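Local atomic coordinates of lactose Operon Repressor (Escherichia coli, PDB entry 1JYE), a protein that represses transcription of the lactose operon by binding operator DNA, and is a dimeric, C-terminally truncated variant of a LacI-family regulator. Residues D130-I134 / V150-I156; P284-K290 / S322-T328. The protein carries 1 engineered substitution. One frame throughout, in Å; residues are numbered along the deposited sequence.

Overall arrangement
Contacts 1 and 2 lie on opposite sides of the centre of the chain, their own centres 30 Å apart and their nearest atoms about 14 Å apart, and they do not touch. Both segments of contact 1 precede those of contact 2 in the sequence. The LacI core has the bilobed fold of the periplasmic binding proteins. Contact 1 belongs to the lobe whose parallel sheet holds strands 122-125 and 145-147, contact 2 to the lobe of strands 241-244 and 269-271. A small mixed sheet connects them: the loop of contact 1 leads into strand 158-161, which pairs in parallel with 316-324, itself antiparallel to 288-290 of contact 2.

Contact 1: D130-I134 / V150-I156; sequences DQDAI and VSDQTPI
Thr-154, Asp-130 and Ala-133 carry most of the contact between the first turn of helix 130-139 and the loop 150-156. The side chains of Asp-130 and Thr-154 run antiparallel alongside each other. Asp-130 CG stands opposite its own backbone N across the CA-CB bond (chi1 -170°), which swings OD2 to 3.1 Å from Thr-154 OG1. Beside this direct approach, a water lies 2.6 Å from Asp-130 OD2 and makes a weak contact with Gln-153 O. With an alanine in place of Asp-130, the Thr-154 hydroxyl and this water would probably both lose the carboxylate oxygen they meet here. The methyl of Thr-154 lies against Asp-130, CG2 being 3.4 Å from OD2, and reaches on to Ala-133 CB at 4.0 Å; Val-150 CG1 approaches that same Ala-133 CB at 4.0 Å. Ile-134 extends the apolar contact outward, its CD1 4.0 Å from CG of Pro-155, the central residue of an inverse gamma turn. The loop contains a type I turn from Ser-151 to Thr-154 and an ST turn in which Ser-151 OG accepts from Gln-153 N. It bridges strands 145-147 and 158-161 beneath the helix, with Val-150 resting on Ser-158 and Ile-160, and Asp-152 on strand 316-324.

Contact 2: P284-K290 / S322-T328; sequences PPLTTIK and SLVKRKT
Thr-328 and Thr-287 make the tight end of this antiparallel pairing. Thr-328 OG1 accepts from Thr-287 N at 2.9 Å in a nearly straight bond (172°) and also bonds to Val-270 O, while Thr-287 OG1 accepts from Arg-326 N at 2.9 Å. With chi1 at 57°, Thr-328 OG1 sits between its own N and carbonyl carbon, and CG2 is turned against Pro-285 O. Arg-326 runs extended past Leu-286 O, which takes NH1 at 2.8 Å in the carbonyl plane; Val-324 CG1 lies over the centre of one guanidinium face. Thr-288 and Val-324 then form a hydrogen-bonded pair, followed by the non-hydrogen-bonded pair Ile-289 and Leu-323, whose CD1 atoms meet at 3.8 Å. Lys-290 N still donates to Ser-322 O at 2.8 Å, but its side chain is loosely held: CB nears Ser-322 OG and Val-324 CG2, and the extended chain leads away, as does the amine of Lys-327 beyond Pro-285. Past Val-324, two threonine hydroxyls and a guanidinium thus stand in for part of the main-chain pairing, alongside Lys-327 N to Pro-285 O, and the Arg-326 NH2 salt bridge to Asp-275 probably offsets its charge.

Contact 1: D130-I134 / V150-I156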
loop_
_atom_site.group_PDB
_atom_site.type_symbol
_atom_site.label_atom_id
_atom_site.label_comp_id
_atom_site.label_asym_id
_atom_site.label_seq_id
_atom_site.Cartn_x
_atom_site.Cartn_y
_atom_site.Cartn_z
ATOM N N ASP A 130 -6.229 0.891 -26.141
ATOM C CA ASP A 130 -6.157 -0.106 -27.204
ATOM C C ASP A 130 -4.908 -0.040 -28.077
ATOM O O ASP A 130 -4.134 -0.998 -28.136
ATOM C CB ASP A 130 -7.411 -0.024 -28.079
ATOM C CG ASP A 130 -7.525 -1.188 -29.050
ATOM O OD1 ASP A 130 -7.035 -1.072 -30.195
ATOM O OD2 ASP A 130 -8.099 -2.227 -28.663
ATOM N N GLN A 131 -4.709 1.086 -28.752
ATOM C CA GLN A 131 -3.557 1.248 -29.631
ATOM C C GLN A 131 -2.205 1.151 -28.932
ATOM O O GLN A 131 -1.273 0.550 -29.468
ATOM C CB GLN A 131 -3.664 2.572 -30.391
ATOM C CG GLN A 131 -4.482 2.472 -31.671
ATOM C CD GLN A 131 -5.800 1.746 -31.479
ATOM O OE1 GLN A 131 -6.695 2.228 -30.784
ATOM N NE2 GLN A 131 -5.926 0.575 -32.095
ATOM N N ASP A 132 -2.094 1.730 -27.740
ATOM C CA ASP A 132 -0.833 1.677 -27.010
ATOM C C ASP A 132 -0.508 0.263 -26.533
ATOM O O ASP A 132 0.657 -0.140 -26.528
ATOM C CB ASP A 132 -0.850 2.642 -25.818
ATOM C CG ASP A 132 -0.825 4.101 -26.245
ATOM O OD1 ASP A 132 -0.422 4.380 -27.397
ATOM O OD2 ASP A 132 -1.189 4.971 -25.426
ATOM N N ALA A 133 -1.528 -0.492 -26.129
ATOM C CA ALA A 133 -1.300 -1.860 -25.668
ATOM C C ALA A 133 -0.805 -2.704 -26.840
ATOM O O ALA A 133 0.100 -3.528 -26.690
ATOM C CB ALA A 133 -2.589 -2.450 -25.091
ATOM N N ILE A 134 -1.401 -2.496 -28.009
ATOM C CA ILE A 134 -0.988 -3.235 -29.197
ATOM C C ILE A 134 0.462 -2.878 -29.520
ATOM O O ILE A 134 1.258 -3.741 -29.894
ATOM C CB ILE A 134 -1.897 -2.900 -30.399
ATOM C CG1 ILE A 134 -3.286 -3.510 -30.173
ATOM C CG2 ILE A 134 -1.278 -3.429 -31.694
ATOM C CD1 ILE A 134 -4.319 -3.101 -31.210
ATOM N N VAL A 150 -5.875 -3.059 -19.048
ATOM C CA VAL A 150 -6.311 -2.674 -20.385
ATOM C C VAL A 150 -7.811 -2.915 -20.494
ATOM O O VAL A 150 -8.450 -3.364 -19.541
ATOM C CB VAL A 150 -5.623 -3.548 -21.460
ATOM C CG1 VAL A 150 -4.142 -3.248 -21.514
ATOM C CG2 VAL A 150 -5.843 -5.035 -21.145
ATOM N N SER A 151 -8.368 -2.599 -21.657
ATOM C CA SER A 151 -9.779 -2.848 -21.909
ATOM C C SER A 151 -9.838 -4.311 -22.319
ATOM O O SER A 151 -8.880 -4.830 -22.886
ATOM C CB SER A 151 -10.280 -1.988 -23.068
ATOM O OG SER A 151 -11.518 -2.479 -23.548
ATOM N N ASP A 152 -10.951 -4.982 -22.044
ATOM C CA ASP A 152 -11.065 -6.384 -22.420
ATOM C C ASP A 152 -11.362 -6.541 -23.911
ATOM O O ASP A 152 -11.474 -7.658 -24.416
ATOM C CB ASP A 152 -12.140 -7.078 -21.574
ATOM C CG ASP A 152 -13.458 -6.327 -21.559
ATOM O OD1 ASP A 152 -13.456 -5.114 -21.257
ATOM O OD2 ASP A 152 -14.502 -6.959 -21.834
ATOM N N GLN A 153 -11.472 -5.416 -24.611
ATOM C CA GLN A 153 -11.749 -5.432 -26.043
ATOM C C GLN A 153 -10.467 -5.415 -26.873
ATOM O O GLN A 153 -10.488 -5.733 -28.060
ATOM C CB GLN A 153 -12.621 -4.234 -26.428
ATOM C CG GLN A 153 -14.013 -4.253 -25.815
ATOM C CD GLN A 153 -14.791 -5.501 -26.186
ATOM O OE1 GLN A 153 -14.911 -5.843 -27.363
ATOM N NE2 GLN A 153 -15.329 -6.184 -25.182
ATOM N N THR A 154 -9.353 -5.042 -26.250
ATOM C CA THR A 154 -8.080 -4.990 -26.962
ATOM C C THR A 154 -7.607 -6.409 -27.278
ATOM O O THR A 154 -7.547 -7.264 -26.395
ATOM C CB THR A 154 -7.019 -4.254 -26.128
ATOM O OG1 THR A 154 -7.546 -2.986 -25.716
ATOM C CG2 THR A 154 -5.755 -4.024 -26.951
ATOM N N PRO A 155 -7.263 -6.671 -28.551
ATOM C CA PRO A 155 -6.798 -7.972 -29.040
ATOM C C PRO A 155 -5.401 -8.418 -28.620
ATOM O O PRO A 155 -4.527 -8.633 -29.464
ATOM C CB PRO A 155 -6.922 -7.826 -30.552
ATOM C CG PRO A 155 -6.539 -6.400 -30.754
ATOM C CD PRO A 155 -7.315 -5.693 -29.655
ATOM N N ILE A 156 -5.199 -8.552 -27.314
ATOM C CA ILE A 156 -3.928 -9.008 -26.762
ATOM C C ILE A 156 -4.263 -9.967 -25.626
ATOM O O ILE A 156 -5.435 -10.147 -25.302
ATOM C CB ILE A 156 -3.079 -7.820 -26.220
ATOM C CG1 ILE A 156 -3.931 -6.897 -25.338
ATOM C CG2 ILE A 156 -2.519 -7.015 -27.385
ATOM C CD1 ILE A 156 -4.330 -7.476 -24.007
HETATM O O HOH W 1 -10.450 -3.013 -29.348
#

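Contact 2: P284-K290 / S322-T328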
loop_
_atom_site.group_PDB
_atom_site.type_symbol
_atom_site.label_atom_id
_atom_site.label_comp_id
_atom_site.label_asym_id
_atom_site.label_seq_id
_atom_site.Cartn_x
_atom_site.Cartn_y
_atom_site.Cartn_z
ATOM N N PRO A 284 -17.394 5.484 9.047
ATOM C CA PRO A 284 -17.693 4.087 9.383
ATOM C C PRO A 284 -17.172 3.142 8.299
ATOM O O PRO A 284 -16.724 3.595 7.243
ATOM C CB PRO A 284 -19.214 4.082 9.474
ATOM C CG PRO A 284 -19.598 5.035 8.402
ATOM C CD PRO A 284 -18.611 6.177 8.585
ATOM N N PRO A 285 -17.212 1.820 8.547
ATOM C CA PRO A 285 -16.733 0.848 7.557
ATOM C C PRO A 285 -17.346 1.117 6.185
ATOM O O PRO A 285 -18.548 1.346 6.060
ATOM C CB PRO A 285 -17.145 -0.484 8.165
ATOM C CG PRO A 285 -16.899 -0.225 9.632
ATOM C CD PRO A 285 -17.539 1.144 9.819
ATOM N N LEU A 286 -16.494 1.065 5.171
ATOM C CA LEU A 286 -16.864 1.386 3.796
ATOM C C LEU A 286 -17.460 0.322 2.879
ATOM O O LEU A 286 -16.881 -0.742 2.672
ATOM C CB LEU A 286 -15.635 1.993 3.110
ATOM C CG LEU A 286 -15.743 2.405 1.642
ATOM C CD1 LEU A 286 -16.707 3.581 1.509
ATOM C CD2 LEU A 286 -14.360 2.786 1.123
ATOM N N THR A 287 -18.625 0.633 2.318
ATOM C CA THR A 287 -19.272 -0.254 1.359
ATOM C C THR A 287 -18.416 -0.069 0.116
ATOM O O THR A 287 -18.114 1.062 -0.263
ATOM C CB THR A 287 -20.709 0.196 1.059
ATOM O OG1 THR A 287 -21.516 -0.007 2.224
ATOM C CG2 THR A 287 -21.291 -0.597 -0.109
ATOM N N THR A 288 -18.039 -1.164 -0.530
ATOM C CA THR A 288 -17.159 -1.059 -1.681
ATOM C C THR A 288 -17.302 -2.231 -2.651
ATOM O O THR A 288 -18.125 -3.122 -2.448
ATOM C CB THR A 288 -15.696 -0.970 -1.171
ATOM O OG1 THR A 288 -14.793 -0.809 -2.267
ATOM C CG2 THR A 288 -15.338 -2.232 -0.382
ATOM N N ILE A 289 -16.501 -2.202 -3.712
ATOM C CA ILE A 289 -16.497 -3.254 -4.722
ATOM C C ILE A 289 -15.184 -4.011 -4.577
ATOM O O ILE A 289 -14.104 -3.437 -4.724
ATOM C CB ILE A 289 -16.561 -2.675 -6.148
ATOM C CG1 ILE A 289 -17.818 -1.814 -6.306
ATOM C CG2 ILE A 289 -16.518 -3.805 -7.169
ATOM C CD1 ILE A 289 -19.119 -2.553 -6.057
ATOM N N LYS A 290 -15.276 -5.301 -4.288
ATOM C CA LYS A 290 -14.074 -6.094 -4.112
ATOM C C LYS A 290 -13.388 -6.522 -5.401
ATOM O O LYS A 290 -14.005 -7.128 -6.277
ATOM C CB LYS A 290 -14.383 -7.344 -3.282
ATOM C CG LYS A 290 -13.189 -8.283 -3.120
ATOM C CD LYS A 290 -13.558 -9.480 -2.251
ATOM C CE LYS A 290 -12.375 -10.419 -2.068
ATOM N NZ LYS A 290 -12.720 -11.551 -1.163
ATOM N N SER A 322 -17.351 -8.264 -6.641
ATOM C CA SER A 322 -18.549 -8.379 -5.827
ATOM C C SER A 322 -18.734 -7.137 -4.976
ATOM O O SER A 322 -17.793 -6.373 -4.757
ATOM C CB SER A 322 -18.465 -9.618 -4.928
ATOM O OG SER A 322 -17.393 -9.510 -4.009
ATOM N N LEU A 323 -19.960 -6.934 -4.513
ATOM C CA LEU A 323 -20.293 -5.795 -3.672
ATOM C C LEU A 323 -20.138 -6.194 -2.213
ATOM O O LEU A 323 -20.653 -7.228 -1.787
ATOM C CB LEU A 323 -21.739 -5.365 -3.921
ATOM C CG LEU A 323 -22.342 -4.309 -2.990
ATOM C CD1 LEU A 323 -21.672 -2.965 -3.234
ATOM C CD2 LEU A 323 -23.848 -4.208 -3.249
ATOM N N VAL A 324 -19.420 -5.375 -1.453
ATOM C CA VAL A 324 -19.217 -5.631 -0.030
ATOM C C VAL A 324 -20.003 -4.550 0.699
ATOM O O VAL A 324 -19.599 -3.390 0.722
ATOM C CB VAL A 324 -17.726 -5.528 0.351
ATOM C CG1 VAL A 324 -17.554 -5.792 1.841
ATOM C CG2 VAL A 324 -16.911 -6.523 -0.467
ATOM N N LYS A 325 -21.140 -4.927 1.271
ATOM C CA LYS A 325 -21.982 -3.969 1.974
ATOM C C LYS A 325 -21.518 -3.743 3.399
ATOM O O LYS A 325 -21.415 -4.686 4.183
ATOM C CB LYS A 325 -23.437 -4.450 1.993
ATOM C CG LYS A 325 -24.076 -4.576 0.619
ATOM C CD LYS A 325 -25.526 -5.034 0.741
ATOM C CE LYS A 325 -26.166 -5.232 -0.623
ATOM N NZ LYS A 325 -27.584 -5.677 -0.498
ATOM N N ARG A 326 -21.236 -2.489 3.730
ATOM C CA ARG A 326 -20.811 -2.160 5.080
ATOM C C ARG A 326 -21.687 -1.075 5.712
ATOM O O ARG A 326 -22.916 -1.181 5.677
ATOM C CB ARG A 326 -19.326 -1.773 5.097
ATOM C CG ARG A 326 -18.414 -2.929 4.685
ATOM C CD ARG A 326 -17.014 -2.794 5.283
ATOM N NE ARG A 326 -16.138 -3.906 4.916
ATOM C CZ ARG A 326 -15.196 -3.849 3.979
ATOM N NH1 ARG A 326 -14.993 -2.731 3.290
ATOM N NH2 ARG A 326 -14.439 -4.911 3.741
ATOM N N LYS A 327 -21.080 -0.023 6.254
ATOM C CA LYS A 327 -21.845 1.008 6.953
ATOM C C LYS A 327 -21.974 2.385 6.316
ATOM O O LYS A 327 -22.496 3.303 6.949
ATOM C CB LYS A 327 -21.259 1.193 8.358
ATOM C CG LYS A 327 -21.181 -0.081 9.187
ATOM C CD LYS A 327 -22.565 -0.591 9.540
ATOM C CE LYS A 327 -22.487 -1.803 10.454
ATOM N NZ LYS A 327 -23.845 -2.277 10.837
ATOM N N THR A 328 -21.524 2.545 5.077
ATOM C CA THR A 328 -21.581 3.857 4.443
ATOM C C THR A 328 -22.710 4.063 3.441
ATOM O O THR A 328 -22.751 5.091 2.764
ATOM C CB THR A 328 -20.257 4.172 3.736
ATOM O OG1 THR A 328 -19.980 3.146 2.777
ATOM C CG2 THR A 328 -19.111 4.232 4.755
#